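Long-range contacts in 16 kDa beta-galactoside-binding lectin (Gallus gallus, PDB 1QMJ), which binds beta-galactosides such as lactose as a homodimeric galectin and may take part in regulating differentiation: residues V10-V16 and C87-D91; K17-L23 and D123-I129; L40-F44 and E94-K98; K73-F78 and V99-E105. All coordinates share one frame; numbering follows the deposited sequence.

Contact 1: residues V10-V16 and C87-D91; sequences VQPGECV and CISFD. With BME (beta-mercaptoethanol), chain D.
V16 N and I88 O form one half of an antiparallel hydrogen-bonded pair, 2.8 Å apart with the N-H nearly straight on its acceptor (166°) and in the carbonyl plane; I88 N returns the bond to V16 O. This pair starts the pairing of strand 16-22 with strand 83-90 in the five-stranded sheet of the galectin sandwich. Ahead of it, a type II turn from Q11 to E14 carries the chain past the end of strand 83-90. There P12 CA lies over one face of the F90 ring, offset toward its rim, and also makes a CA-H...O contact with F90 O at 3.3 Å. V10 O sits at the edge of the same ring, 3.7 Å from F90 CE1. The ring reaches both because chi1 (78°) sets CG between the backbone N and the carbonyl carbon.

C15 SG is joined by a 2.0 Å disulfide to S2 of a beta-mercaptoethanol, probably from the crystallisation liquor, whose O1 accepts a 3.0 Å hydrogen bond from S89 OG. C87 SG carries a second such adduct. Modification at both sulfurs implies that in this crystal the two cysteines are accessible to small thiol reagents and are not disulfide-bonded to each other.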
# COMPACT_ATOMS: atom_id res chain seq x y z
N VAL A 10 8.64 -1.01 -8.79
CA VAL A 10 7.85 -1.44 -9.95
C VAL A 10 8.64 -1.13 -11.21
O VAL A 10 9.00 0.02 -11.47
CB VAL A 10 6.51 -0.70 -10.01
CG1 VAL A 10 5.58 -1.25 -11.10
CG2 VAL A 10 5.72 -0.78 -8.71
N GLN A 11 8.91 -2.17 -11.97
CA GLN A 11 9.68 -2.03 -13.21
C GLN A 11 8.77 -2.25 -14.41
O GLN A 11 7.63 -2.73 -14.27
CB GLN A 11 10.82 -3.05 -13.22
CG GLN A 11 11.98 -2.65 -12.31
CD GLN A 11 13.35 -2.99 -12.89
OE1 GLN A 11 13.51 -4.03 -13.53
NE2 GLN A 11 14.37 -2.16 -12.71
N PRO A 12 9.22 -1.93 -15.63
CA PRO A 12 8.39 -2.10 -16.81
C PRO A 12 7.95 -3.54 -16.94
O PRO A 12 8.80 -4.47 -16.74
CB PRO A 12 9.28 -1.64 -17.94
CG PRO A 12 10.61 -1.19 -17.35
CD PRO A 12 10.55 -1.37 -15.86
N GLY A 13 6.68 -3.69 -17.26
CA GLY A 13 6.05 -5.01 -17.44
C GLY A 13 5.11 -5.33 -16.27
O GLY A 13 4.05 -5.94 -16.44
N GLU A 14 5.53 -4.91 -15.09
CA GLU A 14 4.76 -5.14 -13.86
C GLU A 14 3.50 -4.28 -13.88
O GLU A 14 3.48 -3.19 -14.48
CB GLU A 14 5.60 -4.78 -12.64
CG GLU A 14 6.80 -5.71 -12.45
CD GLU A 14 7.75 -5.23 -11.36
OE1 GLU A 14 7.28 -4.87 -10.22
OE2 GLU A 14 9.02 -5.20 -11.58
N CYS A 15 2.48 -4.79 -13.23
CA CYS A 15 1.18 -4.12 -13.16
C CYS A 15 0.82 -3.77 -11.71
O CYS A 15 0.98 -4.59 -10.80
CB CYS A 15 0.10 -5.05 -13.74
SG CYS A 15 -1.63 -4.42 -13.50
N VAL A 16 0.36 -2.54 -11.56
CA VAL A 16 -0.08 -2.00 -10.26
C VAL A 16 -1.58 -1.74 -10.35
O VAL A 16 -2.04 -0.93 -11.15
CB VAL A 16 0.64 -0.69 -9.95
CG1 VAL A 16 0.09 -0.00 -8.69
CG2 VAL A 16 2.14 -0.87 -9.70
N CYS A 87 -5.63 -0.07 -13.31
CA CYS A 87 -4.39 -0.81 -13.60
C CYS A 87 -3.38 0.10 -14.30
O CYS A 87 -3.70 0.74 -15.32
CB CYS A 87 -4.69 -2.01 -14.49
SG CYS A 87 -5.77 -3.27 -13.65
N ILE A 88 -2.20 0.13 -13.73
CA ILE A 88 -1.10 0.96 -14.23
C ILE A 88 0.15 0.14 -14.52
O ILE A 88 0.59 -0.69 -13.70
CB ILE A 88 -0.74 2.02 -13.18
CG1 ILE A 88 -1.88 3.01 -12.92
CG2 ILE A 88 0.47 2.87 -13.57
CD1 ILE A 88 -1.69 3.81 -11.63
N SER A 89 0.68 0.40 -15.69
CA SER A 89 1.90 -0.22 -16.21
C SER A 89 2.60 0.82 -17.07
O SER A 89 2.02 1.85 -17.43
CB SER A 89 1.57 -1.47 -17.04
OG SER A 89 0.67 -1.14 -18.09
N PHE A 90 3.84 0.56 -17.39
CA PHE A 90 4.62 1.50 -18.20
C PHE A 90 5.85 0.83 -18.78
O PHE A 90 6.17 -0.32 -18.46
CB PHE A 90 5.07 2.68 -17.33
CG PHE A 90 6.28 2.34 -16.44
CD1 PHE A 90 6.11 1.52 -15.31
CD2 PHE A 90 7.54 2.84 -16.75
CE1 PHE A 90 7.21 1.20 -14.50
CE2 PHE A 90 8.64 2.52 -15.94
CZ PHE A 90 8.48 1.71 -14.82
N ASP A 91 6.49 1.60 -19.63
CA ASP A 91 7.74 1.22 -20.29
C ASP A 91 8.52 2.52 -20.52
O ASP A 91 8.17 3.57 -19.97
CB ASP A 91 7.46 0.48 -21.61
CG ASP A 91 6.48 1.18 -22.55
OD1 ASP A 91 6.65 2.42 -22.83
OD2 ASP A 91 5.49 0.52 -23.04
C1 BME D . -1.61 -4.83 -17.35
C2 BME D . -2.70 -4.34 -16.37
O1 BME D . -0.71 -3.77 -17.64
S2 BME D . -1.98 -3.25 -15.10

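Contact 2: residues K17-L23 and D123-I129; sequences KVKGKIL and DFKVKAI
K19 O accepts two backbone N-H groups from consecutive residues, K127 N at 2.8 Å and A128 N at 3.2 Å, both arriving from the same face of its carbonyl plane. The A128 donor stands well above that plane, 39° out of it. This is a classic beta bulge: K127 and A128 share one partner, and the register shifts by one between K19 and G20. K19 N completes the pair with a nearly straight bond to A128 O, 2.9 Å long. Beyond the bulge K125 N bonds to K21 O, and a longer link from L23 N to D123 O, 3.3 Å, continues the pairing past the strand end.

The two strands are antiparallel neighbours in the five-stranded sheet of the galectin beta-sandwich, with 124-131 at its margin within the chain. At A128 and I129 the sheet runs on antiparallel into a strand of the second subunit, and A128 also packs on K130 of that subunit.

On the inward face the F124 ring lies across G20, which has no side chain to block it. With chi1 at -168° the ring swings away from the F124 backbone N, and K21 N comes to lie over one face, offset toward the rim. I22 CG1 meets the ring edge in plane, 4.0 Å from F124 CD1, while V18 CG1 touches F124 CE2 obliquely at 3.9 Å. F29 stacks with this ring. On the other face K21 CB touches K125 CE, and the K21 chain bends at chi2 and chi4 on its way to a hydrogen bond between NZ and G81 O.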
# COMPACT_ATOMS: atom_id res chain seq x y z
N LYS A 17 -2.31 -2.45 -9.52
CA LYS A 17 -3.77 -2.33 -9.51
C LYS A 17 -4.27 -1.68 -8.23
O LYS A 17 -3.96 -2.14 -7.12
CB LYS A 17 -4.42 -3.70 -9.60
CG LYS A 17 -4.09 -4.45 -10.89
CD LYS A 17 -4.85 -5.76 -11.01
CE LYS A 17 -4.81 -6.37 -12.41
NZ LYS A 17 -5.92 -7.29 -12.66
N VAL A 18 -5.03 -0.63 -8.42
CA VAL A 18 -5.64 0.11 -7.33
C VAL A 18 -7.15 -0.05 -7.42
O VAL A 18 -7.78 0.39 -8.39
CB VAL A 18 -5.30 1.60 -7.42
CG1 VAL A 18 -5.99 2.43 -6.32
CG2 VAL A 18 -3.81 1.89 -7.27
N LYS A 19 -7.69 -0.68 -6.41
CA LYS A 19 -9.13 -0.92 -6.31
C LYS A 19 -9.70 -0.01 -5.23
O LYS A 19 -9.08 0.20 -4.18
CB LYS A 19 -9.42 -2.37 -5.93
CG LYS A 19 -8.68 -3.38 -6.80
CD LYS A 19 -9.01 -4.83 -6.43
CE LYS A 19 -10.41 -5.26 -6.89
NZ LYS A 19 -11.48 -4.65 -6.09
N GLY A 20 -10.87 0.53 -5.50
CA GLY A 20 -11.53 1.43 -4.55
C GLY A 20 -12.91 1.81 -5.05
O GLY A 20 -13.44 1.23 -6.01
N LYS A 21 -13.46 2.78 -4.36
CA LYS A 21 -14.79 3.30 -4.65
C LYS A 21 -14.76 4.82 -4.69
O LYS A 21 -14.23 5.48 -3.78
CB LYS A 21 -15.77 2.85 -3.56
CG LYS A 21 -17.19 3.39 -3.78
CD LYS A 21 -17.84 3.91 -2.50
CE LYS A 21 -19.21 4.54 -2.73
NZ LYS A 21 -20.19 3.59 -3.30
N ILE A 22 -15.34 5.34 -5.75
CA ILE A 22 -15.46 6.78 -5.94
C ILE A 22 -16.64 7.24 -5.08
O ILE A 22 -17.73 6.68 -5.15
CB ILE A 22 -15.73 7.09 -7.43
CG1 ILE A 22 -14.68 6.51 -8.38
CG2 ILE A 22 -15.77 8.59 -7.72
CD1 ILE A 22 -15.12 6.53 -9.84
N LEU A 23 -16.39 8.26 -4.27
CA LEU A 23 -17.42 8.81 -3.37
C LEU A 23 -18.61 9.34 -4.19
O LEU A 23 -18.44 9.84 -5.31
CB LEU A 23 -16.85 9.94 -2.53
CG LEU A 23 -15.69 9.49 -1.63
CD1 LEU A 23 -15.37 10.49 -0.53
CD2 LEU A 23 -15.96 8.16 -0.91
N ASP A 123 -11.37 12.29 -3.57
CA ASP A 123 -12.56 11.55 -3.18
C ASP A 123 -12.60 10.13 -3.72
O ASP A 123 -13.47 9.77 -4.52
CB ASP A 123 -13.80 12.33 -3.61
CG ASP A 123 -13.80 13.75 -3.09
OD1 ASP A 123 -13.65 13.93 -1.86
OD2 ASP A 123 -13.90 14.68 -3.90
N PHE A 124 -11.65 9.32 -3.26
CA PHE A 124 -11.55 7.92 -3.65
C PHE A 124 -11.28 7.14 -2.37
O PHE A 124 -10.52 7.58 -1.51
CB PHE A 124 -10.40 7.72 -4.65
CG PHE A 124 -10.40 6.37 -5.32
CD1 PHE A 124 -11.38 6.04 -6.26
CD2 PHE A 124 -9.40 5.44 -5.05
CE1 PHE A 124 -11.36 4.82 -6.92
CE2 PHE A 124 -9.38 4.21 -5.71
CZ PHE A 124 -10.36 3.90 -6.65
N LYS A 125 -11.95 6.00 -2.23
CA LYS A 125 -11.77 5.15 -1.07
C LYS A 125 -11.04 3.88 -1.53
O LYS A 125 -11.60 3.06 -2.26
CB LYS A 125 -13.12 4.80 -0.44
CG LYS A 125 -13.01 4.08 0.88
CD LYS A 125 -14.32 3.41 1.26
CE LYS A 125 -14.68 2.27 0.30
NZ LYS A 125 -13.68 1.16 0.32
N VAL A 126 -9.77 3.77 -1.16
CA VAL A 126 -8.96 2.62 -1.52
C VAL A 126 -9.42 1.39 -0.74
O VAL A 126 -9.70 1.45 0.47
CB VAL A 126 -7.45 2.88 -1.22
CG1 VAL A 126 -6.60 1.72 -1.72
CG2 VAL A 126 -7.01 4.18 -1.87
N LYS A 127 -9.51 0.28 -1.44
CA LYS A 127 -9.93 -0.97 -0.84
C LYS A 127 -8.82 -2.00 -0.95
O LYS A 127 -8.72 -2.90 -0.13
CB LYS A 127 -11.19 -1.49 -1.56
CG LYS A 127 -12.36 -1.78 -0.64
CD LYS A 127 -12.11 -2.99 0.24
CE LYS A 127 -13.32 -3.32 1.10
NZ LYS A 127 -13.70 -2.17 1.98
N ALA A 128 -7.96 -1.86 -1.96
CA ALA A 128 -6.87 -2.80 -2.17
C ALA A 128 -5.86 -2.31 -3.19
O ALA A 128 -6.21 -1.57 -4.12
CB ALA A 128 -7.43 -4.14 -2.61
N ILE A 129 -4.60 -2.70 -3.00
CA ILE A 129 -3.50 -2.38 -3.91
C ILE A 129 -2.82 -3.71 -4.20
O ILE A 129 -2.37 -4.40 -3.28
CB ILE A 129 -2.47 -1.40 -3.28
CG1 ILE A 129 -3.15 -0.06 -2.97
CG2 ILE A 129 -1.28 -1.19 -4.22
CD1 ILE A 129 -2.24 1.14 -2.99

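Contact 3: residues L40-F44 and E94-K98; sequences LMLHF and EVKVK
V97 CG1 sits over the centre of the F44 ring, a CH-pi contact 4.0 Å from the centroid and only 13° off the ring normal. The other methyl of the same valine, V97 CG2, presses on L42 CD2 at 3.5 Å, tighter than usual for two carbons. L42 CD2 also reaches V95 CG1 at 3.8 Å, so a single leucine methyl touches both valines. V95 turns its second methyl to the methionine: V95 CG2 is 3.4 Å from M41 SD and also meets M41 CG.

Each valine thus divides its branches between two partners. In V97, CG1 is anti to the backbone N (chi1 -177°), which sends this methyl to the phenylalanine and leaves CG2 for the leucine. M41 has an extended chain as far as the sulfur and bends only at chi3.

The backbones stay well apart: strands 42-44 and 94-98 approach to 9.7 Å between axes, with directions 23° apart, and no hydrogen bond crosses. They belong to the two opposed sheets of the galectin sandwich, and these side chains form part of the apolar layer between them. A classic beta bulge, in which M41 and L42 both pair with V33, is consistent with both consecutive residues pointing toward the facing sheet. Farther out, F90 packs against M41, I86 lies beside V97, and F104 meets the F44 ring with planes at about 55°.

The contact is buried and wholly apolar, so the two sheets are held here by shape and dispersion, with the phenylalanine ring adding a weak CH-pi attraction.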
# COMPACT_ATOMS: atom_id res chain seq x y z
N LEU A 40 6.73 13.18 -10.45
CA LEU A 40 5.70 12.21 -10.83
C LEU A 40 5.76 11.88 -12.31
O LEU A 40 5.85 12.77 -13.17
CB LEU A 40 4.31 12.77 -10.55
CG LEU A 40 4.12 13.19 -9.10
CD1 LEU A 40 2.74 13.81 -8.85
CD2 LEU A 40 4.23 12.02 -8.12
N MET A 41 5.71 10.59 -12.56
CA MET A 41 5.72 10.08 -13.91
C MET A 41 4.33 10.31 -14.50
O MET A 41 4.17 10.52 -15.70
CB MET A 41 6.04 8.58 -13.89
CG MET A 41 5.96 7.93 -15.28
SD MET A 41 5.99 6.16 -15.20
CE MET A 41 7.45 5.61 -14.35
N LEU A 42 3.33 10.26 -13.62
CA LEU A 42 1.95 10.45 -14.06
C LEU A 42 1.01 10.87 -12.92
O LEU A 42 1.02 10.27 -11.83
CB LEU A 42 1.41 9.16 -14.65
CG LEU A 42 -0.10 9.20 -14.83
CD1 LEU A 42 -0.54 10.20 -15.90
CD2 LEU A 42 -0.67 7.85 -15.26
N HIS A 43 0.24 11.88 -13.25
CA HIS A 43 -0.78 12.47 -12.37
C HIS A 43 -2.16 12.28 -13.01
O HIS A 43 -2.67 13.18 -13.69
CB HIS A 43 -0.51 13.96 -12.17
CG HIS A 43 -1.58 14.65 -11.31
ND1 HIS A 43 -2.36 15.69 -11.80
CD2 HIS A 43 -1.98 14.45 -10.02
CE1 HIS A 43 -3.18 16.08 -10.84
NE2 HIS A 43 -2.97 15.35 -9.77
N PHE A 44 -2.70 11.09 -12.78
CA PHE A 44 -4.03 10.70 -13.28
C PHE A 44 -5.08 11.36 -12.40
O PHE A 44 -5.26 10.99 -11.23
CB PHE A 44 -4.17 9.18 -13.22
CG PHE A 44 -5.41 8.68 -13.94
CD1 PHE A 44 -5.46 8.70 -15.33
CD2 PHE A 44 -6.49 8.19 -13.19
CE1 PHE A 44 -6.60 8.24 -15.99
CE2 PHE A 44 -7.63 7.72 -13.85
CZ PHE A 44 -7.69 7.75 -15.25
N GLU A 94 5.93 5.07 -22.68
CA GLU A 94 4.69 5.62 -22.08
C GLU A 94 4.17 4.83 -20.88
O GLU A 94 4.69 3.75 -20.55
CB GLU A 94 3.56 5.63 -23.12
CG GLU A 94 3.20 4.22 -23.63
CD GLU A 94 1.95 4.21 -24.51
OE1 GLU A 94 1.63 5.26 -25.19
OE2 GLU A 94 1.21 3.16 -24.57
N VAL A 95 3.16 5.45 -20.30
CA VAL A 95 2.41 4.94 -19.16
C VAL A 95 1.00 4.65 -19.61
O VAL A 95 0.38 5.46 -20.31
CB VAL A 95 2.36 5.98 -18.03
CG1 VAL A 95 1.86 5.41 -16.70
CG2 VAL A 95 3.72 6.61 -17.73
N LYS A 96 0.52 3.51 -19.22
CA LYS A 96 -0.83 3.08 -19.56
C LYS A 96 -1.66 2.92 -18.30
O LYS A 96 -1.19 2.41 -17.28
CB LYS A 96 -0.80 1.72 -20.27
CG LYS A 96 -0.26 1.78 -21.70
CD LYS A 96 -0.44 0.44 -22.42
CE LYS A 96 -0.01 0.48 -23.88
NZ LYS A 96 -0.38 -0.74 -24.62
N VAL A 97 -2.88 3.37 -18.41
CA VAL A 97 -3.85 3.28 -17.33
C VAL A 97 -5.10 2.64 -17.89
O VAL A 97 -5.75 3.18 -18.79
CB VAL A 97 -4.19 4.68 -16.79
CG1 VAL A 97 -5.15 4.64 -15.60
CG2 VAL A 97 -2.96 5.44 -16.30
N LYS A 98 -5.44 1.48 -17.37
CA LYS A 98 -6.62 0.77 -17.85
C LYS A 98 -7.67 0.57 -16.80
O LYS A 98 -7.38 0.15 -15.67
CB LYS A 98 -6.30 -0.64 -18.38
CG LYS A 98 -4.82 -1.00 -18.35
CD LYS A 98 -4.32 -1.53 -19.70
CE LYS A 98 -4.78 -2.96 -20.01
NZ LYS A 98 -3.96 -3.61 -21.05

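Contact 4: residues K73-F78 and V99-E105; sequences KADFPF and VPEVEFE
Residues 73-78 leave strand 71-73 as an irregular loop alongside the turn 99-102 and the start of strand 103-107, the nearest CA atoms being 6.5 Å apart at P77 and E101. The two segments close one side of the galectin beta-sandwich, where the loop from one sheet covers the margin of the other. K73, predicted to be part of the beta-galactoside site, lies at one end.

Most of the contact gathers round the F104 ring. P77 CD meets its edge near the ring plane, 3.6 Å from F104 CZ, and D75 O also lies at the edge, 3.5 Å from F104 CE1. K73 runs past F104 in the opposite direction, its CG 3.8 Å from F104 CD1. P77 CG presses on V102 CG2 at 3.4 Å, tighter than usual, while P77 CB touches the carboxylate carbon of E101. F78 comes in across V99 at about a right angle, with CE1 and CZ resting on V99 CG1. The F78 ring also packs on F44 and F48.

The lysine chain bends at chi2 and is then extended, delivering its ammonium to the strand backbone. K73 NZ donates to E105 O at 2.8 Å, nearly along the C=O axis, and D71 offers a long, weak ion pair. A water forms a second link between K73 and E105, accepting from K73 NZ at 2.9 Å and from E105 N at 3.1 Å.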
# COMPACT_ATOMS: atom_id res chain seq x y z
N LYS A 73 -8.05 14.37 -21.68
CA LYS A 73 -8.60 13.21 -22.40
C LYS A 73 -10.08 13.44 -22.71
O LYS A 73 -10.78 14.17 -21.99
CB LYS A 73 -8.44 11.96 -21.55
CG LYS A 73 -6.97 11.59 -21.32
CD LYS A 73 -6.21 11.31 -22.62
CE LYS A 73 -4.74 10.95 -22.39
NZ LYS A 73 -4.06 10.51 -23.61
N ALA A 74 -10.51 12.80 -23.77
CA ALA A 74 -11.89 12.90 -24.27
C ALA A 74 -12.86 11.97 -23.51
O ALA A 74 -13.99 12.35 -23.20
CB ALA A 74 -11.94 12.51 -25.75
N ASP A 75 -12.39 10.77 -23.23
CA ASP A 75 -13.21 9.76 -22.53
C ASP A 75 -13.17 9.94 -21.01
O ASP A 75 -12.13 10.28 -20.43
CB ASP A 75 -12.70 8.35 -22.84
CG ASP A 75 -12.81 8.01 -24.32
OD1 ASP A 75 -13.96 7.71 -24.83
OD2 ASP A 75 -11.76 8.01 -25.06
N PHE A 76 -14.33 9.71 -20.42
CA PHE A 76 -14.54 9.81 -18.96
C PHE A 76 -15.44 8.65 -18.50
O PHE A 76 -16.63 8.86 -18.18
CB PHE A 76 -15.20 11.15 -18.61
CG PHE A 76 -15.12 11.47 -17.12
CD1 PHE A 76 -13.90 11.87 -16.55
CD2 PHE A 76 -16.27 11.37 -16.33
CE1 PHE A 76 -13.84 12.17 -15.18
CE2 PHE A 76 -16.20 11.67 -14.96
CZ PHE A 76 -14.99 12.07 -14.39
N PRO A 77 -14.91 7.42 -18.49
CA PRO A 77 -15.65 6.22 -18.06
C PRO A 77 -15.95 6.18 -16.56
O PRO A 77 -16.07 5.05 -15.99
CB PRO A 77 -14.71 5.08 -18.33
CG PRO A 77 -13.41 5.66 -18.86
CD PRO A 77 -13.54 7.15 -18.93
N PHE A 78 -16.06 7.31 -15.89
CA PHE A 78 -16.30 7.28 -14.42
C PHE A 78 -17.60 7.99 -14.01
O PHE A 78 -18.06 8.93 -14.66
CB PHE A 78 -15.16 7.98 -13.67
CG PHE A 78 -13.77 7.43 -14.02
CD1 PHE A 78 -13.33 6.22 -13.46
CD2 PHE A 78 -12.93 8.14 -14.89
CE1 PHE A 78 -12.05 5.73 -13.78
CE2 PHE A 78 -11.66 7.64 -15.21
CZ PHE A 78 -11.22 6.44 -14.65
N VAL A 99 -8.85 0.90 -17.23
CA VAL A 99 -10.07 0.76 -16.47
C VAL A 99 -10.98 -0.14 -17.28
O VAL A 99 -10.67 -0.43 -18.46
CB VAL A 99 -10.75 2.11 -16.23
CG1 VAL A 99 -9.95 3.03 -15.31
CG2 VAL A 99 -10.97 2.90 -17.52
N PRO A 100 -11.89 -0.80 -16.81
CA PRO A 100 -12.64 -1.74 -17.66
C PRO A 100 -13.10 -1.28 -19.06
O PRO A 100 -13.12 -2.08 -20.00
CB PRO A 100 -13.81 -2.15 -16.76
CG PRO A 100 -13.99 -0.94 -15.86
CD PRO A 100 -12.56 -0.59 -15.52
N GLU A 101 -13.42 -0.00 -19.22
CA GLU A 101 -13.92 0.50 -20.50
C GLU A 101 -12.88 1.13 -21.43
O GLU A 101 -12.92 0.92 -22.65
CB GLU A 101 -15.04 1.52 -20.28
CG GLU A 101 -16.05 1.15 -19.20
CD GLU A 101 -15.76 1.79 -17.85
OE1 GLU A 101 -14.61 1.71 -17.36
OE2 GLU A 101 -16.69 2.40 -17.28
N VAL A 102 -11.97 1.91 -20.86
CA VAL A 102 -10.98 2.62 -21.66
C VAL A 102 -9.55 2.45 -21.16
O VAL A 102 -9.31 2.20 -19.98
CB VAL A 102 -11.28 4.14 -21.65
CG1 VAL A 102 -10.43 4.86 -22.67
CG2 VAL A 102 -12.75 4.40 -21.90
N GLU A 103 -8.61 2.57 -22.08
CA GLU A 103 -7.20 2.52 -21.75
C GLU A 103 -6.68 3.92 -22.08
O GLU A 103 -6.90 4.44 -23.18
CB GLU A 103 -6.46 1.49 -22.59
CG GLU A 103 -4.94 1.58 -22.44
CD GLU A 103 -4.21 0.57 -23.30
OE1 GLU A 103 -4.02 0.84 -24.51
OE2 GLU A 103 -3.82 -0.48 -22.77
N PHE A 104 -6.05 4.55 -21.09
CA PHE A 104 -5.49 5.87 -21.25
C PHE A 104 -3.99 5.70 -21.41
O PHE A 104 -3.40 4.80 -20.83
CB PHE A 104 -5.79 6.73 -20.02
CG PHE A 104 -7.26 7.02 -19.83
CD1 PHE A 104 -7.90 7.98 -20.63
CD2 PHE A 104 -8.00 6.36 -18.85
CE1 PHE A 104 -9.25 8.27 -20.45
CE2 PHE A 104 -9.36 6.65 -18.67
CZ PHE A 104 -9.99 7.60 -19.47
N GLU A 105 -3.39 6.53 -22.25
CA GLU A 105 -1.96 6.46 -22.48
C GLU A 105 -1.39 7.84 -22.25
O GLU A 105 -2.06 8.84 -22.49
CB GLU A 105 -1.69 5.98 -23.90
CG GLU A 105 -2.21 4.57 -24.17
CD GLU A 105 -2.14 4.18 -25.63
OE1 GLU A 105 -1.02 3.98 -26.14
OE2 GLU A 105 -3.22 4.06 -26.26
O HOH W 1 -5.29 7.94 -24.28

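Contact 3 is the buried one, all apolar and joining the two sheets face to face; contacts 1, 2 and 4 are partly buried and mix backbone or polar bonds with packing. Contacts 1 and 2 pair neighbouring strands of the same five-stranded sheet and share strand 16-22, with C87 SG packing on K17 CG between them. Contact 2 also reaches the dimer interface. Strand 94-98 of contact 3 lies between strands 83-90 and 103-107, linking contacts 1 and 4 through backbone bonds. F44 and F104 join the interior of contact 3 to contact 4, which alone includes a predicted sugar-site residue.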